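Local atomic coordinates of polymerase cofactor VP35 (Reston ebolavirus, PDB entry 3L2A), a protein that binds RNA, serves as a cofactor of the viral polymerase and, through its interferon inhibitory domain, counters the host interferon response. Residues P6-K11 and L44-H49; F28-Q33 and W113-K118; I84-R89 and F117-G122. All blocks are in the same frame, centred on the assembly; numbering follows the deposited sequence. Where two conformers were deposited one is given.

Interaction 1. Residues P6-K11 and L44-H49; sequences PYISAK and LLDTIH. With ACY (acetic acid), chain C.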
loop_
_atom_site.group_PDB
_atom_site.type_symbol
_atom_site.label_atom_id
_atom_site.label_comp_id
_atom_site.label_asym_id
_atom_site.label_seq_id
_atom_site.Cartn_x
_atom_site.Cartn_y
_atom_site.Cartn_z
ATOM N N PRO A 6 15.740 14.206 -6.203
ATOM C CA PRO A 6 15.296 13.773 -7.527
ATOM C C PRO A 6 15.319 12.254 -7.682
ATOM O O PRO A 6 14.650 11.708 -8.575
ATOM C CB PRO A 6 16.325 14.415 -8.471
ATOM C CG PRO A 6 16.961 15.537 -7.642
ATOM C CD PRO A 6 17.011 14.954 -6.274
ATOM N N TYR A 7 16.136 11.583 -6.873
ATOM C CA TYR A 7 16.293 10.149 -7.015
ATOM C C TYR A 7 16.296 9.519 -5.655
ATOM O O TYR A 7 17.226 9.748 -4.853
ATOM C CB TYR A 7 17.607 9.819 -7.746
ATOM C CG TYR A 7 17.781 8.356 -8.022
ATOM C CD1 TYR A 7 17.069 7.733 -9.052
ATOM C CD2 TYR A 7 18.628 7.575 -7.238
ATOM C CE1 TYR A 7 17.190 6.369 -9.294
ATOM C CE2 TYR A 7 18.768 6.209 -7.478
ATOM C CZ TYR A 7 18.050 5.612 -8.512
ATOM O OH TYR A 7 18.210 4.262 -8.781
ATOM N N ILE A 8 15.268 8.720 -5.396
ATOM C CA ILE A 8 15.105 8.143 -4.080
ATOM C C ILE A 8 15.046 6.620 -4.114
ATOM O O ILE A 8 14.464 6.040 -5.034
ATOM C CB ILE A 8 13.853 8.733 -3.382
ATOM C CG1 ILE A 8 13.929 8.467 -1.881
ATOM C CG2 ILE A 8 12.548 8.181 -4.002
ATOM C CD1 ILE A 8 13.016 9.343 -1.046
ATOM N N SER A 9 15.661 5.986 -3.119
ATOM C CA SER A 9 15.624 4.531 -2.987
ATOM C C SER A 9 14.303 4.059 -2.375
ATOM O O SER A 9 13.571 4.851 -1.741
ATOM C CB SER A 9 16.798 4.029 -2.133
ATOM O OG SER A 9 16.609 4.356 -0.758
ATOM N N ALA A 10 13.996 2.772 -2.541
ATOM C CA ALA A 10 12.771 2.227 -1.933
ATOM C C ALA A 10 12.836 2.332 -0.407
ATOM O O ALA A 10 11.834 2.652 0.261
ATOM C CB ALA A 10 12.562 0.772 -2.369
ATOM N N LYS A 11 14.027 2.103 0.141
ATOM C CA LYS A 11 14.223 2.173 1.593
ATOM C C LYS A 11 13.939 3.597 2.079
ATOM O O LYS A 11 13.233 3.789 3.060
ATOM C CB LYS A 11 15.660 1.750 1.945
ATOM C CG LYS A 11 16.003 1.823 3.424
ATOM C CD LYS A 11 17.500 1.569 3.660
ATOM C CE LYS A 11 17.859 1.800 5.114
ATOM N NZ LYS A 11 17.128 0.846 6.028
ATOM N N LEU A 44 9.463 3.281 -10.786
ATOM C CA LEU A 44 8.512 4.404 -10.613
ATOM C C LEU A 44 8.606 5.075 -9.241
ATOM O O LEU A 44 7.711 5.841 -8.879
ATOM C CB LEU A 44 7.076 3.891 -10.871
ATOM C CG LEU A 44 6.805 3.607 -12.362
ATOM C CD1 LEU A 44 5.497 2.894 -12.504
ATOM C CD2 LEU A 44 6.739 4.941 -13.147
ATOM N N LEU A 45 9.656 4.800 -8.463
ATOM C CA LEU A 45 9.729 5.402 -7.122
ATOM C C LEU A 45 9.696 6.915 -7.132
ATOM O O LEU A 45 9.154 7.533 -6.213
ATOM C CB LEU A 45 10.997 4.962 -6.388
ATOM C CG LEU A 45 10.973 3.481 -5.990
ATOM C CD1 LEU A 45 12.407 3.068 -5.578
ATOM C CD2 LEU A 45 9.976 3.236 -4.852
ATOM N N ASP A 46 10.337 7.516 -8.131
ATOM C CA ASP A 46 10.394 8.983 -8.148
ATOM C C ASP A 46 9.091 9.620 -8.597
ATOM O O ASP A 46 8.751 10.732 -8.162
ATOM C CB ASP A 46 11.588 9.414 -9.008
ATOM C CG ASP A 46 12.887 8.950 -8.400
ATOM O OD1 ASP A 46 13.074 9.213 -7.197
ATOM O OD2 ASP A 46 13.700 8.342 -9.109
ATOM N N THR A 47 8.350 8.916 -9.451
ATOM C CA THR A 47 6.989 9.353 -9.783
ATOM C C THR A 47 6.078 9.281 -8.549
ATOM O O THR A 47 5.331 10.202 -8.254
ATOM C CB THR A 47 6.434 8.464 -10.895
ATOM O OG1 THR A 47 7.252 8.611 -12.074
ATOM C CG2 THR A 47 5.015 8.856 -11.259
ATOM N N ILE A 48 6.143 8.159 -7.851
ATOM C CA ILE A 48 5.359 7.971 -6.617
ATOM C C ILE A 48 5.719 9.037 -5.558
ATOM O O ILE A 48 4.859 9.644 -4.943
ATOM C CB ILE A 48 5.607 6.554 -6.100
ATOM C CG1 ILE A 48 4.958 5.542 -7.045
ATOM C CG2 ILE A 48 5.076 6.393 -4.665
ATOM C CD1 ILE A 48 5.450 4.070 -6.812
ATOM N N HIS A 49 7.008 9.281 -5.394
ATOM C CA HIS A 49 7.488 10.282 -4.444
ATOM C C HIS A 49 6.956 11.663 -4.815
ATOM O O HIS A 49 6.520 12.410 -3.946
ATOM C CB HIS A 49 9.023 10.223 -4.392
ATOM C CG HIS A 49 9.646 11.200 -3.436
ATOM N ND1 HIS A 49 10.866 11.793 -3.684
ATOM C CD2 HIS A 49 9.245 11.656 -2.225
ATOM C CE1 HIS A 49 11.182 12.591 -2.677
ATOM N NE2 HIS A 49 10.207 12.538 -1.784
HETATM C C ACY C . 8.459 13.784 0.688
HETATM O O ACY C . 8.044 12.870 -0.048
HETATM O OXT ACY C . 9.640 14.213 0.647
HETATM C CH3 ACY C . 7.444 14.351 1.643
HETATM O O HOH W 1 14.243 5.742 -7.811
#
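Asp46 and Ile8 make the one direct hydrogen bond between these segments: Ile8 N donates to Asp46 OD1 over 2.9 Å, on the syn lone pair of the carboxylate and with a bent angle of 146° at the hydrogen. CG of Asp46 stands anti to its own carbonyl carbon, which carries the carboxylate out from the first turn of its helix toward the loop. The other oxygen, OD2, accepts a hydrogen bond from a water that also donates to Ile8 O, so the backbone N and O of Ile8 are both tied to this carboxylate, one directly and one through the water. OD2 also lies 3.4 Å from CD1 of Tyr7, whose ring is oblique to the carboxylate.

Ile8 extends CG1 anti to the backbone N (chi1 -162°), setting CD1 over one face of the His49 imidazole, 4.2 Å from the ring centroid and 14° off its normal, a CH-pi contact. NE2 of the same ring is placed to donate to OXT of an acetic acid molecule, probably from the crystallisation liquor, whose exact pose is doubtful because its other oxygen sits too close to the ring. Methyl CD1 of Leu45 meets CB of Ala10 at 3.9 Å.

Ser9 is the N-cap of helix 10-19, its OG hydrogen-bonded to Asp12 N. The contact thus lays the lead-in to that helix across the start of helix 45-57, with Leu45 and His49 both touching Leu13, and Ala10 reaching Lys40 of helix 27-41.

Interaction 2. Residues F28-Q33 and W113-K118; sequences FHQLVQ and WVCLFK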
loop_
_atom_site.group_PDB
_atom_site.type_symbol
_atom_site.label_atom_id
_atom_site.label_comp_id
_atom_site.label_asym_id
_atom_site.label_seq_id
_atom_site.Cartn_x
_atom_site.Cartn_y
_atom_site.Cartn_z
ATOM N N PHE A 28 -2.232 1.337 6.286
ATOM C CA PHE A 28 -1.433 2.300 5.506
ATOM C C PHE A 28 0.048 1.983 5.532
ATOM O O PHE A 28 0.755 2.234 4.533
ATOM C CB PHE A 28 -1.729 3.729 5.964
ATOM C CG PHE A 28 -3.095 4.176 5.562
ATOM C CD1 PHE A 28 -3.343 4.601 4.257
ATOM C CD2 PHE A 28 -4.159 4.089 6.467
ATOM C CE1 PHE A 28 -4.626 4.993 3.841
ATOM C CE2 PHE A 28 -5.441 4.456 6.071
ATOM C CZ PHE A 28 -5.693 4.905 4.769
ATOM N N HIS A 29 0.533 1.440 6.649
ATOM C CA HIS A 29 1.908 0.920 6.665
ATOM C C HIS A 29 2.044 -0.192 5.641
ATOM O O HIS A 29 3.012 -0.222 4.878
ATOM C CB HIS A 29 2.269 0.426 8.047
ATOM C CG HIS A 29 2.462 1.539 9.031
ATOM N ND1 HIS A 29 1.436 2.033 9.806
ATOM C CD2 HIS A 29 3.568 2.235 9.378
ATOM C CE1 HIS A 29 1.902 2.996 10.586
ATOM N NE2 HIS A 29 3.194 3.149 10.334
ATOM N N GLN A 30 1.052 -1.084 5.593
ATOM C CA GLN A 30 1.091 -2.167 4.606
ATOM C C GLN A 30 1.037 -1.591 3.188
ATOM O O GLN A 30 1.780 -2.040 2.284
ATOM C CB GLN A 30 -0.032 -3.184 4.827
ATOM C CG GLN A 30 0.071 -4.376 3.900
ATOM C CD GLN A 30 1.333 -5.191 4.116
ATOM O OE1 GLN A 30 2.175 -5.313 3.213
ATOM N NE2 GLN A 30 1.482 -5.735 5.312
ATOM N N LEU A 31 0.190 -0.572 3.000
ATOM C CA LEU A 31 0.103 0.102 1.689
ATOM C C LEU A 31 1.410 0.734 1.253
ATOM O O LEU A 31 1.761 0.630 0.079
ATOM C CB LEU A 31 -1.048 1.109 1.662
ATOM C CG LEU A 31 -1.317 1.763 0.299
ATOM C CD1 LEU A 31 -1.523 0.782 -0.871
ATOM C CD2 LEU A 31 -2.472 2.715 0.437
ATOM N N VAL A 32 2.147 1.354 2.184
ATOM C CA VAL A 32 3.469 1.926 1.859
ATOM C C VAL A 32 4.379 0.816 1.331
ATOM O O VAL A 32 5.056 0.986 0.333
ATOM C CB VAL A 32 4.078 2.564 3.100
ATOM C CG1 VAL A 32 5.624 2.823 2.938
ATOM C CG2 VAL A 32 3.332 3.879 3.446
ATOM N N GLN A 33 4.379 -0.336 2.010
ATOM C CA GLN A 33 5.230 -1.448 1.547
ATOM C C GLN A 33 4.858 -1.932 0.145
ATOM O O GLN A 33 5.743 -2.203 -0.686
ATOM C CB GLN A 33 5.158 -2.603 2.535
ATOM C CG GLN A 33 5.612 -2.190 3.900
ATOM C CD GLN A 33 5.297 -3.245 4.937
ATOM O OE1 GLN A 33 5.586 -4.425 4.739
ATOM N NE2 GLN A 33 4.720 -2.823 6.054
ATOM N N TRP A 113 -7.896 -2.065 -2.315
ATOM C CA TRP A 113 -7.399 -3.395 -1.952
ATOM C C TRP A 113 -5.891 -3.351 -1.879
ATOM O O TRP A 113 -5.189 -3.230 -2.903
ATOM C CB TRP A 113 -7.859 -4.435 -2.972
ATOM C CG TRP A 113 -9.354 -4.582 -2.984
ATOM C CD1 TRP A 113 -10.240 -3.989 -3.850
ATOM C CD2 TRP A 113 -10.134 -5.358 -2.075
ATOM N NE1 TRP A 113 -11.527 -4.369 -3.539
ATOM C CE2 TRP A 113 -11.493 -5.201 -2.449
ATOM C CE3 TRP A 113 -9.820 -6.179 -0.977
ATOM C CZ2 TRP A 113 -12.548 -5.825 -1.749
ATOM C CZ3 TRP A 113 -10.875 -6.815 -0.286
ATOM C CH2 TRP A 113 -12.214 -6.629 -0.680
ATOM N N VAL A 114 -5.377 -3.404 -0.667
ATOM C CA VAL A 114 -3.956 -3.249 -0.442
ATOM C C VAL A 114 -3.153 -4.508 -0.798
ATOM O O VAL A 114 -2.119 -4.447 -1.473
ATOM C CB VAL A 114 -3.687 -2.805 1.027
ATOM C CG1 VAL A 114 -2.174 -2.644 1.299
ATOM C CG2 VAL A 114 -4.429 -1.497 1.320
ATOM N N CYS A 115 -3.606 -5.649 -0.299
ATOM C CA CYS A 115 -2.919 -6.892 -0.532
ATOM C C CYS A 115 -3.914 -7.983 -0.213
ATOM O O CYS A 115 -5.005 -7.702 0.295
ATOM C CB CYS A 115 -1.667 -6.994 0.345
ATOM S SG CYS A 115 -1.995 -6.993 2.149
ATOM N N LEU A 116 -3.538 -9.209 -0.535
ATOM C CA LEU A 116 -4.388 -10.366 -0.268
ATOM C C LEU A 116 -3.605 -11.306 0.609
ATOM O O LEU A 116 -2.495 -11.684 0.271
ATOM C CB LEU A 116 -4.729 -11.061 -1.574
ATOM C CG LEU A 116 -5.276 -10.184 -2.695
ATOM C CD1 LEU A 116 -5.520 -11.023 -3.922
ATOM C CD2 LEU A 116 -6.561 -9.503 -2.274
ATOM N N PHE A 117 -4.174 -11.653 1.760
ATOM C CA PHE A 117 -3.520 -12.570 2.668
ATOM C C PHE A 117 -4.092 -13.934 2.368
ATOM O O PHE A 117 -5.278 -14.164 2.597
ATOM C CB PHE A 117 -3.816 -12.205 4.119
ATOM C CG PHE A 117 -3.173 -10.925 4.570
ATOM C CD1 PHE A 117 -3.949 -9.808 4.841
ATOM C CD2 PHE A 117 -1.784 -10.847 4.733
ATOM C CE1 PHE A 117 -3.378 -8.624 5.288
ATOM C CE2 PHE A 117 -1.184 -9.657 5.179
ATOM C CZ PHE A 117 -1.989 -8.543 5.456
ATOM N N LYS A 118 -3.267 -14.831 1.849
ATOM C CA LYS A 118 -3.737 -16.179 1.575
ATOM C C LYS A 118 -3.409 -17.106 2.731
ATOM O O LYS A 118 -2.235 -17.320 3.064
ATOM C CB LYS A 118 -3.142 -16.735 0.275
ATOM C CG LYS A 118 -3.522 -18.178 0.015
ATOM C CD LYS A 118 -3.587 -18.476 -1.460
ATOM C CE LYS A 118 -4.203 -19.848 -1.715
ATOM N NZ LYS A 118 -4.250 -20.085 -3.181
#
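Leu31 and Val114 mark the closest backbone approach, with their CA atoms 5.7 Å apart, where helix 28-33 passes over strand 113-118 at right angles. The axes of the two short segments come within 8.1 Å, and the signed crossing angle is 90°. With the two directions perpendicular, only a short length of each element meets the other, in keeping with the modest 193 Å² buried between them.

Methyl CG1 of Val114 is the central point. It stands anti to the backbone N (chi1 180°) and abuts the helix backbone itself, 3.6 Å from Leu31 N, while CB of Leu31 lies 3.9 Å from the same methyl. Gln30 supplies the other flank through the aliphatic part of its chain: its CG sits 3.8 Å from Val114 CG1 and also 3.8 Å from Cys115 SG. A bend at chi2 (63°) turns the amide off the line of CB and CG, and NE2 ends at the edge of the Phe117 ring, a loose 4.5 Å from CZ. Within the strand, the sulfur of Cys115 lies over one face of that ring, displaced toward its rim.

No hydrogen bond crosses between the segments. Contact is made mainly by methyl, methylene and sulfur groups, with Leu31 backbone atoms against the valine methyl. The chemistry therefore implies an apolar junction between the helical part of the domain and its sheet, extended by Leu66 of helix 62-72 against Leu31 and by Leu127 of strand 124-128 against Val114. The amide of Gln30 lies at its border, OE1 hydrogen-bonded to a glycerol probably from the crystallisation liquor and NE2 at the Phe117 edge.

Interaction 3. Residues I84-R89 and F117-G122; sequences IHIRSR and FKMQDG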
loop_
_atom_site.group_PDB
_atom_site.type_symbol
_atom_site.label_atom_id
_atom_site.label_comp_id
_atom_site.label_asym_id
_atom_site.label_seq_id
_atom_site.Cartn_x
_atom_site.Cartn_y
_atom_site.Cartn_z
ATOM N N ILE A 84 0.077 -12.235 -0.124
ATOM C CA ILE A 84 1.003 -12.462 0.968
ATOM C C ILE A 84 0.553 -13.736 1.710
ATOM O O ILE A 84 -0.538 -13.776 2.267
ATOM C CB ILE A 84 1.047 -11.230 1.909
ATOM C CG1 ILE A 84 1.460 -9.976 1.118
ATOM C CG2 ILE A 84 1.978 -11.468 3.084
ATOM C CD1 ILE A 84 1.364 -8.678 1.889
ATOM N N HIS A 85 1.380 -14.778 1.685
ATOM C CA HIS A 85 1.027 -16.044 2.329
ATOM C C HIS A 85 1.254 -15.987 3.830
ATOM O O HIS A 85 2.345 -15.624 4.283
ATOM C CB HIS A 85 1.833 -17.194 1.735
ATOM C CG HIS A 85 1.477 -17.503 0.319
ATOM N ND1 HIS A 85 1.967 -16.779 -0.747
ATOM C CD2 HIS A 85 0.675 -18.456 -0.208
ATOM C CE1 HIS A 85 1.483 -17.275 -1.872
ATOM N NE2 HIS A 85 0.696 -18.294 -1.571
ATOM N N ILE A 86 0.226 -16.347 4.598
ATOM C CA ILE A 86 0.312 -16.312 6.063
ATOM C C ILE A 86 -0.241 -17.585 6.691
ATOM O O ILE A 86 -1.143 -18.239 6.135
ATOM C CB ILE A 86 -0.388 -15.073 6.697
ATOM C CG1 ILE A 86 -1.870 -15.037 6.320
ATOM C CG2 ILE A 86 0.359 -13.750 6.362
ATOM C CD1 ILE A 86 -2.684 -14.120 7.184
ATOM N N ARG A 87 0.275 -17.907 7.873
ATOM C CA ARG A 87 0.000 -19.169 8.558
ATOM C C ARG A 87 -1.324 -19.193 9.348
ATOM O O ARG A 87 -1.953 -20.249 9.471
ATOM C CB ARG A 87 1.218 -19.524 9.427
ATOM C CG ARG A 87 0.981 -20.422 10.617
ATOM C CD ARG A 87 1.972 -20.085 11.722
ATOM N NE ARG A 87 1.665 -18.799 12.347
ATOM C CZ ARG A 87 0.889 -18.651 13.416
ATOM N NH1 ARG A 87 0.339 -19.711 14.000
ATOM N NH2 ARG A 87 0.664 -17.441 13.908
ATOM N N SER A 88 -1.737 -18.034 9.877
ATOM C CA SER A 88 -3.016 -17.905 10.594
ATOM C C SER A 88 -3.493 -16.451 10.630
ATOM O O SER A 88 -2.735 -15.546 10.307
ATOM C CB SER A 88 -2.877 -18.406 12.036
ATOM O OG SER A 88 -2.115 -17.488 12.810
ATOM N N ARG A 89 -4.746 -16.243 11.032
ATOM C CA ARG A 89 -5.291 -14.881 11.137
ATOM C C ARG A 89 -4.438 -13.982 12.029
ATOM O O ARG A 89 -4.306 -12.768 11.757
ATOM C CB ARG A 89 -6.735 -14.913 11.643
ATOM C CG ARG A 89 -7.348 -13.539 11.591
ATOM C CD ARG A 89 -8.707 -13.483 12.186
ATOM N NE ARG A 89 -9.093 -12.075 12.228
ATOM C CZ ARG A 89 -9.927 -11.480 11.380
ATOM N NH1 ARG A 89 -10.512 -12.167 10.401
ATOM N NH2 ARG A 89 -10.202 -10.197 11.546
ATOM N N PHE A 117 -4.174 -11.653 1.760
ATOM C CA PHE A 117 -3.520 -12.570 2.668
ATOM C C PHE A 117 -4.092 -13.934 2.368
ATOM O O PHE A 117 -5.278 -14.164 2.597
ATOM C CB PHE A 117 -3.816 -12.205 4.119
ATOM C CG PHE A 117 -3.173 -10.925 4.570
ATOM C CD1 PHE A 117 -3.949 -9.808 4.841
ATOM C CD2 PHE A 117 -1.784 -10.847 4.733
ATOM C CE1 PHE A 117 -3.378 -8.624 5.288
ATOM C CE2 PHE A 117 -1.184 -9.657 5.179
ATOM C CZ PHE A 117 -1.989 -8.543 5.456
ATOM N N LYS A 118 -3.267 -14.831 1.849
ATOM C CA LYS A 118 -3.737 -16.179 1.575
ATOM C C LYS A 118 -3.409 -17.106 2.731
ATOM O O LYS A 118 -2.235 -17.320 3.064
ATOM C CB LYS A 118 -3.142 -16.735 0.275
ATOM C CG LYS A 118 -3.522 -18.178 0.015
ATOM C CD LYS A 118 -3.587 -18.476 -1.460
ATOM C CE LYS A 118 -4.203 -19.848 -1.715
ATOM N NZ LYS A 118 -4.250 -20.085 -3.181
ATOM N N MET A 119 -4.458 -17.652 3.348
ATOM C CA MET A 119 -4.237 -18.497 4.515
ATOM C C MET A 119 -4.233 -19.990 4.197
ATOM O O MET A 119 -4.389 -20.417 3.038
ATOM C CB MET A 119 -5.242 -18.116 5.614
ATOM C CG MET A 119 -5.137 -16.635 6.036
ATOM S SD MET A 119 -6.467 -16.038 7.083
ATOM C CE MET A 119 -7.881 -16.357 6.022
ATOM N N GLN A 120 -3.959 -20.796 5.215
ATOM C CA GLN A 120 -3.775 -22.229 5.030
ATOM C C GLN A 120 -4.997 -22.972 4.488
ATOM O O GLN A 120 -4.849 -23.864 3.641
ATOM C CB GLN A 120 -3.241 -22.873 6.310
ATOM C CG GLN A 120 -1.873 -22.317 6.714
ATOM C CD GLN A 120 -1.218 -23.173 7.870
ATOM O OE1 GLN A 120 0.096 -23.202 7.806
ATOM N NE2 GLN A 120 -2.097 -23.910 8.887
ATOM N N ASP A 121 -6.194 -22.601 4.948
ATOM C CA ASP A 121 -7.428 -23.271 4.514
ATOM C C ASP A 121 -7.804 -22.997 3.057
ATOM O O ASP A 121 -8.818 -23.492 2.556
ATOM C CB ASP A 121 -8.596 -22.965 5.464
ATOM C CG ASP A 121 -9.056 -21.522 5.400
ATOM O OD1 ASP A 121 -8.248 -20.640 5.046
ATOM O OD2 ASP A 121 -10.239 -21.277 5.727
ATOM N N GLY A 122 -6.963 -22.216 2.385
ATOM C CA GLY A 122 -7.124 -21.921 0.964
ATOM C C GLY A 122 -7.859 -20.613 0.765
ATOM O O GLY A 122 -7.899 -20.073 -0.344
#
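Ile86 holds CG1 between its backbone N and carbonyl carbon (chi1 59°), and Met119 holds CG anti to its carbonyl carbon; these torsions put the two atoms 3.6 Å apart, the side chains running side by side in the same direction. The extended chi2 of Ile86 (164°) then carries CD1 to 3.8 Å from CB of Phe117. CB of Ile84 lies 4.0 Å from Phe117 CD2, and CG2 of Ile86 approaches that same ring carbon.

The backbones form a parallel pairing at one margin of the mixed sheet, Ile84 beside Phe117 and His85 beside Lys118. Lys118 N donates to Ile84 O at 3.0 Å, and Ile86 N to Lys118 O at 3.1 Å. Beyond these bonds the strands give way to loop, yet Met119 CA still points its hydrogen at Ile86 O, 3.5 Å away. The chain then reverses in a type I turn from Met119 to Gly122, which joins strands 113-118 and 124-128 as a beta hairpin.

At the exposed end of the contact, Arg87 NH2 reaches Asp91 in a salt bridge in the conformer given, while the poorly ordered Gln120 brings CG to 3.4 Å from Arg87 O.

Interactions 2 and 3 share Phe117 and Lys118 and touch, their centres 14 Å apart. Leu116 O and Ile84 N, at 2.7 Å, probably form a further hydrogen bond of the parallel strand pair, and Ile84 CD1 packs 3.8 Å from Cys115 SG, joining the helix-sheet junction to the sheet margin. Interaction 1 stands apart: its centre lies about 19 Å from that of interaction 2, with nearest atoms about 7 Å away, and about 31 Å from that of interaction 3, across the centre of the chain. Helix 27-41, which follows helix 10-19 and precedes helix 45-57, relates the first two. Glycerol, probably from the crystallisation liquor, lies about 2 Å from the Gln30 side chain and about 4 Å from that of Ile84 (nearest atoms).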